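Local coordinates for oligopeptide ABC transporter, periplasmic oligopeptide-binding protein, putative (PDB 5IPW), which probably binds oligopeptides in the periplasm and passes them on to an ABC transporter for import into the cell, at residues A[214-219]-A[224-229]. Residues are numbered along the deposited sequence; the frame is centred on the assembly and turned at random.
Sequences EGVHNT and FNDKND
His217 and Asp226 meet through a single histidine-carboxylate hydrogen bond, which ties the loop leading into helix 220-227 back to that helix's own last turn, at the surface of this family 5 solute-binding protein. The donor is His217 NE2 and the acceptor Asp226 OD2, 3.1 Å apart, with an N-H...O angle of 152°, so the bond is moderately bent. Its orientation is uneven: OD2 stays fairly close to the imidazole plane, whereas NE2 reaches OD2 from well above the carboxylate plane. Asp226 CG lies in the ring plane at its edge, which makes this an edge contact, and the 84° between ring and carboxylate planes rules out stacking. Beside the bond, Asp226 CB lies 3.6 Å from His217 NE2, bringing the aspartate methylene up to the same ring edge.

The histidine torsion explains the reach: with CG anti to its carbonyl carbon (chi1 -58°), the ring leaves the loop toward the helix. ND1, the other ring nitrogen, accepts a weak hydrogen bond from Val213 N, and the ring also touches Asp222 and Leu223 of the same helix. The loop passes into the helix at Thr219, the N-cap residue, whose OG1 accepts a weak hydrogen bond from Val221 N.

Val216 contributes from the loop side, its CG2 lying 3.8 Å above one face of the His217 ring, displaced toward the rim. Replacing His217 by an alanine removes the imidazole, and Asp226 OD2 is then likely to lack this donor from the loop, while Val216 CG2 would probably lose the ring face it lies over. The same methyl, Val216 CG2, also comes within 4.3 Å of Asp226 OD2.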
ATOM      1  N   GLU A 214     -36.806   9.556   9.931  1.00 85.75           N
ATOM      2  CA  GLU A 214     -37.473   8.322   9.528  1.00 86.94           C
ATOM      3  C   GLU A 214     -37.314   8.110   8.031  1.00 81.07           C
ATOM      4  O   GLU A 214     -37.264   9.075   7.259  1.00 73.47           O
ATOM      5  CB  GLU A 214     -38.950   8.363   9.915  1.00 92.66           C
ATOM      6  CG  GLU A 214     -39.179   8.565  11.407  1.00 96.89           C
ATOM      7  CD  GLU A 214     -40.642   8.508  11.802  1.00 99.96           C
ATOM      8  OE1 GLU A 214     -41.513   8.617  10.912  1.00103.02           O
ATOM      9  OE2 GLU A 214     -40.922   8.355  13.010  1.00100.40           O
ATOM     10  N   GLY A 215     -37.210   6.842   7.637  1.00 79.95           N
ATOM     11  CA  GLY A 215     -36.980   6.471   6.242  1.00 82.91           C
ATOM     12  C   GLY A 215     -35.521   6.560   5.822  1.00 84.18           C
ATOM     13  O   GLY A 215     -35.192   6.319   4.658  1.00 82.57           O
ATOM     14  N   VAL A 216     -34.648   6.908   6.771  1.00 84.91           N
ATOM     15  CA  VAL A 216     -33.205   7.002   6.527  1.00 81.62           C
ATOM     16  C   VAL A 216     -32.391   6.346   7.652  1.00 77.13           C
ATOM     17  O   VAL A 216     -31.542   5.502   7.375  1.00 78.10           O
ATOM     18  CB  VAL A 216     -32.743   8.464   6.304  1.00 81.71           C
ATOM     19  CG1 VAL A 216     -33.219   9.365   7.417  1.00 84.81           C
ATOM     20  CG2 VAL A 216     -31.227   8.551   6.182  1.00 82.04           C
ATOM     21  N   HIS A 217     -32.645   6.728   8.906  1.00 73.35           N
ATOM     22  CA  HIS A 217     -31.909   6.188  10.054  1.00 70.69           C
ATOM     23  C   HIS A 217     -32.811   5.218  10.812  1.00 72.71           C
ATOM     24  O   HIS A 217     -33.687   5.640  11.571  1.00 73.59           O
ATOM     25  CB  HIS A 217     -31.437   7.306  10.999  1.00 66.39           C
ATOM     26  CG  HIS A 217     -30.557   8.328  10.346  1.00 63.04           C
ATOM     27  ND1 HIS A 217     -30.790   9.683  10.448  1.00 60.64           N
ATOM     28  CD2 HIS A 217     -29.452   8.196   9.574  1.00 61.94           C
ATOM     29  CE1 HIS A 217     -29.869  10.340   9.768  1.00 59.75           C
ATOM     30  NE2 HIS A 217     -29.048   9.461   9.225  1.00 59.78           N
ATOM     31  N   ASN A 218     -32.594   3.923  10.599  1.00 73.90           N
ATOM     32  CA  ASN A 218     -33.404   2.885  11.247  1.00 77.10           C
ATOM     33  C   ASN A 218     -32.928   2.573  12.653  1.00 74.50           C
ATOM     34  O   ASN A 218     -33.731   2.283  13.532  1.00 76.30           O
ATOM     35  CB  ASN A 218     -33.437   1.603  10.406  1.00 80.60           C
ATOM     36  CG  ASN A 218     -34.549   1.620   9.369  1.00 83.96           C
ATOM     37  OD1 ASN A 218     -35.729   1.594   9.719  1.00 84.50           O
ATOM     38  ND2 ASN A 218     -34.180   1.668   8.089  1.00 85.55           N
ATOM     39  N   THR A 219     -31.620   2.624  12.857  1.00 74.41           N
ATOM     40  CA  THR A 219     -31.032   2.452  14.181  1.00 71.98           C
ATOM     41  C   THR A 219     -30.166   3.669  14.492  1.00 69.16           C
ATOM     42  O   THR A 219     -30.000   4.550  13.647  1.00 66.98           O
ATOM     43  CB  THR A 219     -30.221   1.140  14.290  1.00 74.73           C
ATOM     44  OG1 THR A 219     -29.461   1.138  15.507  1.00 76.80           O
ATOM     45  CG2 THR A 219     -29.272   0.950  13.101  1.00 75.18           C
ATOM     46  N   PHE A 224     -25.208   7.632  13.584  1.00 50.18           N
ATOM     47  CA  PHE A 224     -23.822   7.879  13.944  1.00 50.63           C
ATOM     48  C   PHE A 224     -22.899   7.818  12.738  1.00 51.12           C
ATOM     49  O   PHE A 224     -22.087   8.719  12.537  1.00 52.59           O
ATOM     50  CB  PHE A 224     -23.331   6.897  15.007  1.00 50.90           C
ATOM     51  CG  PHE A 224     -21.982   7.249  15.560  1.00 49.75           C
ATOM     52  CD1 PHE A 224     -20.825   6.792  14.943  1.00 49.81           C
ATOM     53  CD2 PHE A 224     -21.868   8.057  16.680  1.00 50.15           C
ATOM     54  CE1 PHE A 224     -19.577   7.124  15.442  1.00 49.83           C
ATOM     55  CE2 PHE A 224     -20.622   8.389  17.188  1.00 50.64           C
ATOM     56  CZ  PHE A 224     -19.474   7.925  16.566  1.00 50.08           C
ATOM     57  N   ASN A 225     -23.023   6.756  11.948  1.00 50.86           N
ATOM     58  CA  ASN A 225     -22.187   6.578  10.764  1.00 50.98           C
ATOM     59  C   ASN A 225     -22.434   7.641   9.693  1.00 49.88           C
ATOM     60  O   ASN A 225     -21.516   7.991   8.956  1.00 49.84           O
ATOM     61  CB  ASN A 225     -22.374   5.182  10.167  1.00 52.51           C
ATOM     62  CG  ASN A 225     -21.916   4.072  11.105  1.00 55.67           C
ATOM     63  OD1 ASN A 225     -20.975   4.234  11.887  1.00 56.49           O
ATOM     64  ND2 ASN A 225     -22.583   2.930  11.027  1.00 58.52           N
ATOM     65  N   ASP A 226     -23.660   8.151   9.610  1.00 49.57           N
ATOM     66  CA  ASP A 226     -23.974   9.260   8.696  1.00 52.56           C
ATOM     67  C   ASP A 226     -23.309  10.540   9.145  1.00 51.65           C
ATOM     68  O   ASP A 226     -22.850  11.338   8.323  1.00 52.18           O
ATOM     69  CB  ASP A 226     -25.485   9.517   8.600  1.00 54.87           C
ATOM     70  CG  ASP A 226     -26.121   8.840   7.403  1.00 58.81           C
ATOM     71  OD1 ASP A 226     -25.682   7.727   7.030  1.00 57.50           O
ATOM     72  OD2 ASP A 226     -27.070   9.430   6.839  1.00 65.20           O
ATOM     73  N   LYS A 227     -23.292  10.736  10.456  1.00 48.09           N
ATOM     74  CA  LYS A 227     -22.660  11.900  11.048  1.00 46.46           C
ATOM     75  C   LYS A 227     -21.140  11.803  11.013  1.00 43.16           C
ATOM     76  O   LYS A 227     -20.464  12.805  10.808  1.00 40.81           O
ATOM     77  CB  LYS A 227     -23.153  12.086  12.486  1.00 46.04           C
ATOM     78  CG  LYS A 227     -24.629  12.438  12.569  1.00 45.45           C
ATOM     79  CD  LYS A 227     -24.929  13.766  11.896  1.00 45.69           C
ATOM     80  CE  LYS A 227     -26.412  14.077  11.911  1.00 45.74           C
ATOM     81  NZ  LYS A 227     -26.716  15.231  11.022  1.00 45.78           N
ATOM     82  N   ASN A 228     -20.608  10.601  11.193  1.00 41.38           N
ATOM     83  CA  ASN A 228     -19.164  10.403  11.170  1.00 42.01           C
ATOM     84  C   ASN A 228     -18.679  10.038   9.769  1.00 42.82           C
ATOM     85  O   ASN A 228     -17.658   9.378   9.625  1.00 42.93           O
ATOM     86  CB  ASN A 228     -18.750   9.326  12.186  1.00 40.54           C
ATOM     87  CG  ASN A 228     -17.246   9.302  12.439  1.00 40.96           C
ATOM     88  OD1 ASN A 228     -16.581  10.344  12.428  1.00 40.77           O
ATOM     89  ND2 ASN A 228     -16.702   8.111  12.667  1.00 39.84           N
ATOM     90  N   ASP A 229     -19.411  10.483   8.747  1.00 45.17           N
ATOM     91  CA  ASP A 229     -19.088  10.200   7.349  1.00 47.40           C
ATOM     92  C   ASP A 229     -18.320  11.382   6.763  1.00 45.91           C
ATOM     93  O   ASP A 229     -18.907  12.434   6.492  1.00 45.34           O
ATOM     94  CB  ASP A 229     -20.388   9.971   6.561  1.00 50.40           C
ATOM     95  CG  ASP A 229     -20.146   9.466   5.151  1.00 52.28           C
ATOM     96  OD1 ASP A 229     -19.233   9.969   4.469  1.00 54.11           O
ATOM     97  OD2 ASP A 229     -20.884   8.568   4.707  1.00 55.94           O
TER